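Local coordinates for protein ectonucleoside triphosphate diphosphohydrolase 4 (Homo sapiens, PDB 6WG5) that belongs to the GDA1/CD39 family of nucleoside phosphatases, which is grouped with the actin-like ATPase superfamily, at residues D319-L324 and Q442-A447; I326-Q331 and R438-C443; G343-C348 and K408-Y413; L347-I352 and W448-F453. All blocks are in the same frame, centred on the assembly; numbering follows the deposited sequence.

Interaction 1: D319-L324 and Q442-A447; sequences DPCLPL and QCFKSA
Cys-321, in the loop after strand 317-319, meets Phe-444 of helix 436-456 at the ring's edge. Start at its CB: this atom lies close to the plane of the ring, 3.7 Å from Phe-444 CD1, and also leans on the CB of the phenylalanine. One bond further out, Cys-321 SG is 3.9 Å from Phe-444 CD1, a sulfur-aromatic contact in which the sulfur stands obliquely to the ring, well off its normal. With chi1 at -66°, SG is turned back beside its own backbone N, and there it closes the disulfide with Cys-348.

The backbone of the same cysteine does as much work. Its carbonyl O packs on Cys-443 CB at 3.7 Å and accepts a hydrogen bond from a water, which in turn accepts one from the backbone N of Phe-444, 2.9 Å from the water O. That bridge matters because the helix is kinked here: the N atoms of Cys-443 and Phe-444 have no bond to the preceding turn, and the water gives the second of them a partner. The loop itself is held by a type I turn and an Asx turn, with Cys-321 N donating to Asp-319 OD2 over 3.1 Å from above the carboxylate plane. Arg-287 and Tyr-290 grip that carboxylate in turn.

The whole contact is buried. Helix 283-296 touches both Cys-321 and Phe-444 through Arg-287, Ile-352 of helix 345-352 also packs on Phe-444, and the loop leads on toward strand 327-332.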
# COMPACT_ATOMS: atom_id res chain seq x y z
N ASP A 319 -22.25 17.46 -16.64
CA ASP A 319 -21.02 16.81 -16.22
C ASP A 319 -20.91 15.45 -16.89
O ASP A 319 -21.71 14.56 -16.58
CB ASP A 319 -21.01 16.65 -14.70
CG ASP A 319 -19.70 16.10 -14.18
OD1 ASP A 319 -19.63 15.75 -12.98
OD2 ASP A 319 -18.73 16.03 -14.97
N PRO A 320 -19.96 15.24 -17.80
CA PRO A 320 -19.82 13.92 -18.42
C PRO A 320 -19.30 12.86 -17.47
O PRO A 320 -19.40 11.66 -17.79
CB PRO A 320 -18.82 14.17 -19.56
CG PRO A 320 -17.99 15.30 -19.07
CD PRO A 320 -18.91 16.17 -18.26
N CYS A 321 -18.76 13.25 -16.32
CA CYS A 321 -18.22 12.32 -15.34
C CYS A 321 -19.27 11.81 -14.36
O CYS A 321 -18.92 11.17 -13.37
CB CYS A 321 -17.08 13.00 -14.57
SG CYS A 321 -15.64 13.38 -15.59
N LEU A 322 -20.55 12.09 -14.61
CA LEU A 322 -21.63 11.58 -13.78
C LEU A 322 -22.54 10.68 -14.59
O LEU A 322 -22.66 10.85 -15.81
CB LEU A 322 -22.45 12.72 -13.16
CG LEU A 322 -21.82 13.44 -11.97
CD1 LEU A 322 -22.63 14.67 -11.61
CD2 LEU A 322 -21.68 12.52 -10.77
N PRO A 323 -23.20 9.71 -13.96
CA PRO A 323 -24.13 8.84 -14.69
C PRO A 323 -25.19 9.65 -15.42
O PRO A 323 -25.56 10.75 -15.01
CB PRO A 323 -24.74 7.96 -13.60
CG PRO A 323 -23.78 8.01 -12.48
CD PRO A 323 -23.13 9.35 -12.53
N LEU A 324 -25.69 9.08 -16.51
CA LEU A 324 -26.68 9.78 -17.33
C LEU A 324 -27.92 10.12 -16.52
O LEU A 324 -28.51 9.26 -15.87
CB LEU A 324 -27.06 8.90 -18.53
CG LEU A 324 -28.09 9.49 -19.50
CD1 LEU A 324 -27.50 10.64 -20.30
CD2 LEU A 324 -28.60 8.40 -20.42
N GLN A 442 -18.81 5.94 -9.60
CA GLN A 442 -18.10 4.93 -10.37
C GLN A 442 -17.54 5.50 -11.66
O GLN A 442 -16.41 5.19 -12.06
CB GLN A 442 -19.02 3.74 -10.66
CG GLN A 442 -18.59 2.84 -11.82
CD GLN A 442 -17.38 1.99 -11.51
OE1 GLN A 442 -17.04 1.78 -10.34
NE2 GLN A 442 -16.71 1.51 -12.55
N CYS A 443 -18.33 6.33 -12.35
CA CYS A 443 -17.92 6.82 -13.66
C CYS A 443 -16.66 7.67 -13.56
O CYS A 443 -15.66 7.41 -14.22
CB CYS A 443 -19.05 7.60 -14.31
SG CYS A 443 -20.21 6.47 -15.02
N PHE A 444 -16.71 8.72 -12.73
CA PHE A 444 -15.53 9.56 -12.56
C PHE A 444 -14.34 8.72 -12.13
O PHE A 444 -13.24 8.85 -12.68
CB PHE A 444 -15.81 10.66 -11.54
CG PHE A 444 -14.61 11.52 -11.27
CD1 PHE A 444 -14.41 12.70 -11.97
CD2 PHE A 444 -13.67 11.14 -10.32
CE1 PHE A 444 -13.30 13.48 -11.73
CE2 PHE A 444 -12.56 11.92 -10.08
CZ PHE A 444 -12.37 13.09 -10.78
N LYS A 445 -14.53 7.85 -11.14
CA LYS A 445 -13.40 7.11 -10.58
C LYS A 445 -12.87 6.07 -11.56
O LYS A 445 -11.65 5.83 -11.60
CB LYS A 445 -13.81 6.45 -9.27
CG LYS A 445 -13.90 7.44 -8.11
CD LYS A 445 -14.82 6.95 -7.02
CE LYS A 445 -14.08 6.71 -5.73
NZ LYS A 445 -14.97 6.09 -4.71
N SER A 446 -13.73 5.45 -12.36
CA SER A 446 -13.25 4.51 -13.37
C SER A 446 -12.41 5.22 -14.42
O SER A 446 -11.38 4.70 -14.86
CB SER A 446 -14.43 3.80 -14.03
OG SER A 446 -15.25 4.71 -14.73
N ALA A 447 -12.82 6.42 -14.83
CA ALA A 447 -12.05 7.19 -15.80
C ALA A 447 -10.76 7.71 -15.19
O ALA A 447 -9.70 7.68 -15.84
CB ALA A 447 -12.89 8.35 -16.33
O HOH W 1 -19.13 9.72 -11.39

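Interaction 2: I326-Q331 and R438-C443; sequences IKDEIQ and RLKYQC
Lys-440 reaches Asp-328 because its chain is stretched out in full: chi1 is 172° and the later torsions are also near trans, carrying NZ from helix 436-456 across to strand 327-332. Asp-328 answers with CG opposite its own backbone N (chi1 -167°), which places the carboxylate where the ammonium arrives. The two side chains meet at about a right angle.

The result is a salt bridge and hydrogen bond, Lys-440 NZ to Asp-328 OD1, 2.7 Å long. The ammonium approaches OD1 from above the carboxylate plane, 68° out of it, so it sits over the group instead of beside it. OD1 also takes a weak bond from the backbone N of Glu-329, 2.9 Å away. Closer to the helix, the methylenes of the lysine do the packing: Ile-326 CD1 touches Lys-440 CG at 3.8 Å and lies almost as near the following CD, the two side chains again crossing steeply. Tyr-441 backs the lysine from within the helix, with Lys-440 CG over the centre of its ring, and its OH receives a weak bond from Lys-440 NZ at 3.3 Å. Trp-418 of helix 418-427 packs against both Ile-326 and Lys-440.

Chemically, this is an ion pair with an apolar stem. The charged ends meet in partly exposed surroundings, where the nearby ammonium would be expected to favour the ionised form of Asp-328. A long, weak ion pair from Arg-287 to Asp-328 OD2 would push the same way.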
# COMPACT_ATOMS: atom_id res chain seq x y z
N ILE A 326 -28.45 11.79 -13.82
CA ILE A 326 -28.40 12.05 -12.39
C ILE A 326 -28.34 13.55 -12.16
O ILE A 326 -27.74 14.31 -12.93
CB ILE A 326 -27.19 11.35 -11.73
CG1 ILE A 326 -27.33 11.39 -10.21
CG2 ILE A 326 -25.89 12.03 -12.15
CD1 ILE A 326 -26.25 10.61 -9.47
N LYS A 327 -28.97 14.00 -11.07
CA LYS A 327 -28.95 15.40 -10.68
C LYS A 327 -28.13 15.53 -9.40
O LYS A 327 -28.47 14.93 -8.38
CB LYS A 327 -30.37 15.93 -10.50
CG LYS A 327 -31.17 15.92 -11.80
CD LYS A 327 -32.61 16.36 -11.61
CE LYS A 327 -33.37 16.26 -12.92
NZ LYS A 327 -34.72 16.88 -12.84
N ASP A 328 -27.05 16.31 -9.48
CA ASP A 328 -26.14 16.54 -8.37
C ASP A 328 -25.96 18.04 -8.20
O ASP A 328 -26.36 18.83 -9.06
CB ASP A 328 -24.79 15.84 -8.62
CG ASP A 328 -23.92 15.78 -7.37
OD1 ASP A 328 -24.48 15.78 -6.25
OD2 ASP A 328 -22.68 15.72 -7.51
N GLU A 329 -25.37 18.44 -7.08
CA GLU A 329 -25.15 19.85 -6.82
C GLU A 329 -23.88 20.04 -6.01
O GLU A 329 -23.50 19.18 -5.21
CB GLU A 329 -26.35 20.48 -6.10
CG GLU A 329 -26.63 19.90 -4.72
CD GLU A 329 -27.99 20.30 -4.19
OE1 GLU A 329 -28.93 20.43 -5.01
OE2 GLU A 329 -28.13 20.47 -2.96
N ILE A 330 -23.23 21.18 -6.23
CA ILE A 330 -22.01 21.57 -5.52
C ILE A 330 -22.36 22.73 -4.61
O ILE A 330 -22.89 23.75 -5.07
CB ILE A 330 -20.89 21.96 -6.49
CG1 ILE A 330 -20.60 20.82 -7.47
CG2 ILE A 330 -19.62 22.33 -5.72
CD1 ILE A 330 -19.70 21.22 -8.62
N GLN A 331 -22.06 22.59 -3.32
CA GLN A 331 -22.30 23.63 -2.33
C GLN A 331 -20.97 24.09 -1.76
O GLN A 331 -20.18 23.28 -1.28
CB GLN A 331 -23.22 23.12 -1.21
CG GLN A 331 -24.69 23.15 -1.59
CD GLN A 331 -25.47 22.00 -1.00
OE1 GLN A 331 -25.10 21.44 0.03
NE2 GLN A 331 -26.57 21.64 -1.65
N ARG A 438 -20.65 4.56 -4.33
CA ARG A 438 -20.02 3.82 -5.42
C ARG A 438 -20.84 3.94 -6.70
O ARG A 438 -20.28 4.15 -7.79
CB ARG A 438 -19.85 2.35 -5.02
CG ARG A 438 -19.57 1.40 -6.17
CD ARG A 438 -18.34 1.79 -6.97
NE ARG A 438 -17.18 2.03 -6.12
CZ ARG A 438 -16.01 2.49 -6.55
NH1 ARG A 438 -15.83 2.76 -7.84
NH2 ARG A 438 -15.01 2.68 -5.70
N LEU A 439 -22.16 3.81 -6.59
CA LEU A 439 -23.01 3.87 -7.77
C LEU A 439 -22.92 5.23 -8.45
O LEU A 439 -22.96 5.33 -9.68
CB LEU A 439 -24.46 3.57 -7.37
CG LEU A 439 -25.41 3.18 -8.51
CD1 LEU A 439 -25.16 1.74 -8.94
CD2 LEU A 439 -26.85 3.37 -8.08
N LYS A 440 -22.78 6.30 -7.66
CA LYS A 440 -22.80 7.65 -8.20
C LYS A 440 -21.46 8.05 -8.80
O LYS A 440 -21.42 8.69 -9.85
CB LYS A 440 -23.21 8.63 -7.10
CG LYS A 440 -23.09 10.09 -7.45
CD LYS A 440 -23.79 10.94 -6.40
CE LYS A 440 -23.58 12.43 -6.61
NZ LYS A 440 -24.10 13.20 -5.44
N TYR A 441 -20.36 7.68 -8.15
CA TYR A 441 -19.03 8.15 -8.54
C TYR A 441 -18.21 7.09 -9.26
O TYR A 441 -17.02 7.31 -9.51
CB TYR A 441 -18.28 8.66 -7.31
CG TYR A 441 -18.95 9.87 -6.69
CD1 TYR A 441 -18.91 11.10 -7.32
CD2 TYR A 441 -19.62 9.77 -5.48
CE1 TYR A 441 -19.53 12.21 -6.77
CE2 TYR A 441 -20.24 10.88 -4.91
CZ TYR A 441 -20.19 12.09 -5.56
OH TYR A 441 -20.79 13.20 -5.01
N GLN A 442 -18.81 5.94 -9.60
CA GLN A 442 -18.10 4.93 -10.37
C GLN A 442 -17.54 5.50 -11.66
O GLN A 442 -16.41 5.19 -12.06
CB GLN A 442 -19.02 3.74 -10.66
CG GLN A 442 -18.59 2.84 -11.82
CD GLN A 442 -17.38 1.99 -11.51
OE1 GLN A 442 -17.04 1.78 -10.34
NE2 GLN A 442 -16.71 1.51 -12.55
N CYS A 443 -18.33 6.33 -12.35
CA CYS A 443 -17.92 6.82 -13.66
C CYS A 443 -16.66 7.67 -13.56
O CYS A 443 -15.66 7.41 -14.22
CB CYS A 443 -19.05 7.60 -14.31
SG CYS A 443 -20.21 6.47 -15.02

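Interaction 3: G343-C348 and K408-Y413; sequences GDFDLC and KAAKDY
Phe-345 and Ala-410 make the apolar part of the contact. The methyl of Ala-410 sits over one face of the ring as a CH-pi contact, its CB 4.0 Å from the centroid of the Phe-345 ring and 27° off the normal, with CE1 the nearest ring atom. Phe-345 CB, meanwhile, rests on Lys-411 CG at 3.6 Å, where the two side chains cross at about a right angle.

Charge comes next. Lys-411 is bent at chi3 (-85°), which turns its tip to the Asp-346 carboxylate, and NZ donates to Asp-346 OD2 at 2.9 Å in a salt bridge that uses the syn lone pair. A water 3.0 Å from Lys-411 NZ also links weakly to Asp-346 OD1, and that oxygen has Arg-349 as a second charged partner.

A further water joins the backbones. It donates to the carbonyl O atoms of Gly-343 and Lys-411, the latter 2.8 Å from the water O, and accepts from Phe-345 N, an amide of the first helical turn.

Phe-345 also reaches Ser-446 and Ala-447, so its side chain lies where three helices converge. The arrangement is a classic N-capped helix start: Asp-344 occupies the N-cap, its OD1 accepting from Leu-347 N over 3.2 Å, and the first turn is docked against the flank of helix 403-414.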
# COMPACT_ATOMS: atom_id res chain seq x y z
N GLY A 343 -23.07 11.14 -18.67
CA GLY A 343 -22.55 9.80 -18.80
C GLY A 343 -21.71 9.55 -20.04
O GLY A 343 -22.00 8.62 -20.81
N ASP A 344 -20.67 10.35 -20.24
CA ASP A 344 -19.78 10.22 -21.39
C ASP A 344 -18.39 9.85 -20.86
O ASP A 344 -17.60 10.73 -20.50
CB ASP A 344 -19.75 11.51 -22.21
CG ASP A 344 -19.14 11.31 -23.58
OD1 ASP A 344 -18.32 10.38 -23.74
OD2 ASP A 344 -19.48 12.08 -24.50
N PHE A 345 -18.10 8.55 -20.83
CA PHE A 345 -16.86 8.06 -20.24
C PHE A 345 -15.64 8.64 -20.95
O PHE A 345 -14.71 9.13 -20.31
CB PHE A 345 -16.85 6.53 -20.28
CG PHE A 345 -15.56 5.92 -19.82
CD1 PHE A 345 -15.32 5.71 -18.47
CD2 PHE A 345 -14.59 5.53 -20.73
CE1 PHE A 345 -14.14 5.13 -18.04
CE2 PHE A 345 -13.41 4.96 -20.31
CZ PHE A 345 -13.19 4.76 -18.96
N ASP A 346 -15.63 8.60 -22.29
CA ASP A 346 -14.48 9.10 -23.03
C ASP A 346 -14.32 10.61 -22.85
O ASP A 346 -13.19 11.11 -22.78
CB ASP A 346 -14.62 8.76 -24.52
CG ASP A 346 -14.39 7.28 -24.79
OD1 ASP A 346 -13.56 6.66 -24.10
OD2 ASP A 346 -15.04 6.75 -25.72
N LEU A 347 -15.43 11.34 -22.77
CA LEU A 347 -15.34 12.78 -22.57
C LEU A 347 -14.92 13.11 -21.14
O LEU A 347 -14.26 14.13 -20.90
CB LEU A 347 -16.67 13.45 -22.90
CG LEU A 347 -16.75 14.97 -22.78
CD1 LEU A 347 -15.69 15.65 -23.64
CD2 LEU A 347 -18.13 15.46 -23.16
N CYS A 348 -15.28 12.25 -20.18
CA CYS A 348 -14.81 12.43 -18.81
C CYS A 348 -13.30 12.31 -18.73
O CYS A 348 -12.64 13.09 -18.04
CB CYS A 348 -15.48 11.41 -17.89
SG CYS A 348 -14.96 11.54 -16.17
N LYS A 408 -15.01 -0.73 -22.35
CA LYS A 408 -16.34 -1.04 -22.86
C LYS A 408 -17.36 -1.10 -21.74
O LYS A 408 -18.40 -0.44 -21.78
CB LYS A 408 -16.30 -2.36 -23.64
CG LYS A 408 -17.62 -2.73 -24.29
CD LYS A 408 -17.47 -4.01 -25.10
CE LYS A 408 -18.75 -4.37 -25.83
NZ LYS A 408 -18.57 -5.58 -26.69
N ALA A 409 -17.07 -1.90 -20.71
CA ALA A 409 -17.99 -2.01 -19.58
C ALA A 409 -18.15 -0.67 -18.87
O ALA A 409 -19.26 -0.30 -18.48
CB ALA A 409 -17.50 -3.08 -18.61
N ALA A 410 -17.05 0.06 -18.70
CA ALA A 410 -17.12 1.37 -18.05
C ALA A 410 -17.97 2.33 -18.86
O ALA A 410 -18.77 3.09 -18.31
CB ALA A 410 -15.72 1.93 -17.83
N LYS A 411 -17.80 2.33 -20.19
CA LYS A 411 -18.61 3.18 -21.05
C LYS A 411 -20.09 2.84 -20.93
O LYS A 411 -20.93 3.73 -20.84
CB LYS A 411 -18.15 3.06 -22.51
CG LYS A 411 -17.53 4.32 -23.07
CD LYS A 411 -17.19 4.20 -24.55
CE LYS A 411 -15.83 3.56 -24.78
NZ LYS A 411 -15.28 3.89 -26.13
N ASP A 412 -20.41 1.54 -20.92
CA ASP A 412 -21.81 1.13 -20.88
C ASP A 412 -22.46 1.49 -19.55
O ASP A 412 -23.63 1.90 -19.52
CB ASP A 412 -21.92 -0.37 -21.15
CG ASP A 412 -21.58 -0.73 -22.59
OD1 ASP A 412 -21.69 0.15 -23.47
OD2 ASP A 412 -21.22 -1.90 -22.84
N TYR A 413 -21.73 1.35 -18.45
CA TYR A 413 -22.28 1.73 -17.15
C TYR A 413 -22.63 3.21 -17.12
O TYR A 413 -23.71 3.60 -16.66
CB TYR A 413 -21.29 1.38 -16.04
CG TYR A 413 -21.74 1.80 -14.66
CD1 TYR A 413 -22.51 0.95 -13.87
CD2 TYR A 413 -21.42 3.06 -14.15
CE1 TYR A 413 -22.93 1.34 -12.61
CE2 TYR A 413 -21.84 3.45 -12.89
CZ TYR A 413 -22.60 2.58 -12.12
OH TYR A 413 -23.02 2.97 -10.87
O HOH W 2 -20.33 6.34 -21.56
O HOH W 3 -12.28 4.01 -25.79

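Interaction 4: L347-I352 and W448-F453; sequences LCRETI and WMFEVF
Trp-448 opens the contact by receiving Ile-352. The Ile-352 CD1 methyl nestles against the start of the segment, 3.5 Å from Trp-448 N and 3.9 Å from CE3 of the indole. The carbonyl O of Ile-352 lies at the edge of the same ring system, near its plane and 3.7 Å from Trp-448 CZ3. The polar end of the indole looks away to another partner, NE1 donating to the carbonyl of Phe-281.

Two residues on, Phe-450 meets the aliphatic part of Arg-349: Arg-349 CD is 3.6 Å from Phe-450 CD2, standing obliquely to the ring. Then comes Glu-451, which carries the charge. Arg-349 bends at chi3 (-63°), turning its guanidinium back so that NH1 donates to Glu-451 OE2 over 2.6 Å, a salt bridge with an N-H...O angle of 150°. The oxygen lies in the guanidinium plane, and carboxylate and guanidinium are nearly coplanar. Glu-451 OE2 also lies against Arg-349 CB, so the acid crosses the arginine stem near its base at about a right angle and is bonded by its tip. Its other oxygen pairs with Arg-455, giving this buried carboxylate two cationic partners. Glu-350 joins the network through long, charge-only approaches, one to Arg-349 NH1 and a weak one to Arg-455.

The two short helical segments cross at -56° with their axes 9.6 Å apart. Beyond them, Met-225 of strand 221-225 backs Trp-448 and Val-452, while Phe-406 and Thr-407 of helix 403-414 pack against Phe-450.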
# COMPACT_ATOMS: atom_id res chain seq x y z
N LEU A 347 -15.43 11.34 -22.77
CA LEU A 347 -15.34 12.78 -22.57
C LEU A 347 -14.92 13.11 -21.14
O LEU A 347 -14.26 14.13 -20.90
CB LEU A 347 -16.67 13.45 -22.90
CG LEU A 347 -16.75 14.97 -22.78
CD1 LEU A 347 -15.69 15.65 -23.64
CD2 LEU A 347 -18.13 15.46 -23.16
N CYS A 348 -15.28 12.25 -20.18
CA CYS A 348 -14.81 12.43 -18.81
C CYS A 348 -13.30 12.31 -18.73
O CYS A 348 -12.64 13.09 -18.04
CB CYS A 348 -15.48 11.41 -17.89
SG CYS A 348 -14.96 11.54 -16.17
N ARG A 349 -12.73 11.33 -19.44
CA ARG A 349 -11.28 11.13 -19.40
C ARG A 349 -10.54 12.37 -19.88
O ARG A 349 -9.54 12.77 -19.29
CB ARG A 349 -10.89 9.92 -20.24
CG ARG A 349 -11.37 8.59 -19.68
CD ARG A 349 -10.73 7.41 -20.39
NE ARG A 349 -11.07 7.36 -21.81
CZ ARG A 349 -10.33 7.87 -22.79
NH1 ARG A 349 -9.19 8.50 -22.52
NH2 ARG A 349 -10.74 7.76 -24.04
N GLU A 350 -11.02 12.99 -20.97
CA GLU A 350 -10.37 14.19 -21.47
C GLU A 350 -10.52 15.36 -20.50
O GLU A 350 -9.60 16.18 -20.38
CB GLU A 350 -10.94 14.57 -22.84
CG GLU A 350 -10.88 13.46 -23.87
CD GLU A 350 -9.47 12.94 -24.08
OE1 GLU A 350 -8.51 13.67 -23.76
OE2 GLU A 350 -9.32 11.79 -24.57
N THR A 351 -11.65 15.44 -19.81
CA THR A 351 -11.90 16.57 -18.93
C THR A 351 -10.99 16.54 -17.71
O THR A 351 -10.52 17.59 -17.25
CB THR A 351 -13.36 16.58 -18.50
OG1 THR A 351 -14.21 16.50 -19.65
CG2 THR A 351 -13.69 17.86 -17.73
N ILE A 352 -10.72 15.35 -17.17
CA ILE A 352 -9.97 15.23 -15.92
C ILE A 352 -8.47 15.13 -16.15
O ILE A 352 -7.71 15.08 -15.17
CB ILE A 352 -10.46 14.02 -15.11
CG1 ILE A 352 -10.22 12.71 -15.88
CG2 ILE A 352 -11.94 14.20 -14.76
CD1 ILE A 352 -10.72 11.47 -15.17
N TRP A 448 -10.82 8.20 -13.96
CA TRP A 448 -9.62 8.63 -13.26
C TRP A 448 -8.65 7.46 -13.11
O TRP A 448 -7.45 7.60 -13.37
CB TRP A 448 -9.99 9.22 -11.90
CG TRP A 448 -8.82 9.68 -11.09
CD1 TRP A 448 -8.33 9.10 -9.96
CD2 TRP A 448 -8.01 10.83 -11.35
NE1 TRP A 448 -7.25 9.82 -9.49
CE2 TRP A 448 -7.03 10.88 -10.33
CE3 TRP A 448 -8.00 11.81 -12.34
CZ2 TRP A 448 -6.06 11.88 -10.27
CZ3 TRP A 448 -7.04 12.81 -12.28
CH2 TRP A 448 -6.08 12.83 -11.25
N MET A 449 -9.16 6.30 -12.69
CA MET A 449 -8.32 5.11 -12.61
C MET A 449 -7.65 4.82 -13.94
O MET A 449 -6.44 4.56 -14.00
CB MET A 449 -9.18 3.91 -12.18
CG MET A 449 -8.39 2.72 -11.66
SD MET A 449 -9.05 1.14 -12.23
CE MET A 449 -8.31 1.04 -13.86
N PHE A 450 -8.42 4.89 -15.03
CA PHE A 450 -7.88 4.56 -16.35
C PHE A 450 -6.78 5.52 -16.76
O PHE A 450 -5.76 5.11 -17.32
CB PHE A 450 -9.01 4.57 -17.38
CG PHE A 450 -8.58 4.16 -18.76
CD1 PHE A 450 -8.63 2.84 -19.15
CD2 PHE A 450 -8.12 5.11 -19.66
CE1 PHE A 450 -8.24 2.46 -20.42
CE2 PHE A 450 -7.72 4.74 -20.93
CZ PHE A 450 -7.78 3.41 -21.31
N GLU A 451 -6.96 6.81 -16.49
CA GLU A 451 -6.01 7.82 -16.94
C GLU A 451 -4.76 7.84 -16.07
O GLU A 451 -3.64 7.93 -16.59
CB GLU A 451 -6.67 9.20 -16.95
CG GLU A 451 -7.66 9.39 -18.08
CD GLU A 451 -6.99 9.37 -19.44
OE1 GLU A 451 -5.78 9.66 -19.51
OE2 GLU A 451 -7.67 9.06 -20.44
N VAL A 452 -4.92 7.79 -14.74
CA VAL A 452 -3.76 7.69 -13.85
C VAL A 452 -2.87 6.53 -14.27
O VAL A 452 -1.64 6.64 -14.30
CB VAL A 452 -4.23 7.54 -12.39
CG1 VAL A 452 -3.06 7.24 -11.46
CG2 VAL A 452 -4.95 8.80 -11.94
N PHE A 453 -3.49 5.40 -14.62
CA PHE A 453 -2.73 4.20 -14.96
C PHE A 453 -2.02 4.34 -16.30
O PHE A 453 -0.80 4.17 -16.39
CB PHE A 453 -3.68 3.00 -14.97
CG PHE A 453 -3.00 1.67 -15.19
CD1 PHE A 453 -2.07 1.19 -14.28
CD2 PHE A 453 -3.31 0.90 -16.29
CE1 PHE A 453 -1.46 -0.03 -14.48
CE2 PHE A 453 -2.70 -0.33 -16.49
CZ PHE A 453 -1.77 -0.79 -15.58

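All four contacts belong to one compact region, 22 to 28 Å from the centre of the chain. Helix 436-456 serves three of them in turn: interaction 2 near its start, interaction 1 next, sharing Gln-442 and Cys-443 with it, and interaction 4 further on. Interaction 3 turns instead to helix 403-414, which the Cys-414 to Cys-443 disulfide ties to that long helix. The centres of interactions 1 and 3 are about 7 Å apart, those of 2 and 4 about 16 Å. The first segments follow one another from 319 to 352, so the edge strand and loop of a small three-stranded sheet, and helix 345-352 after it, are packed against helices that come later in the chain.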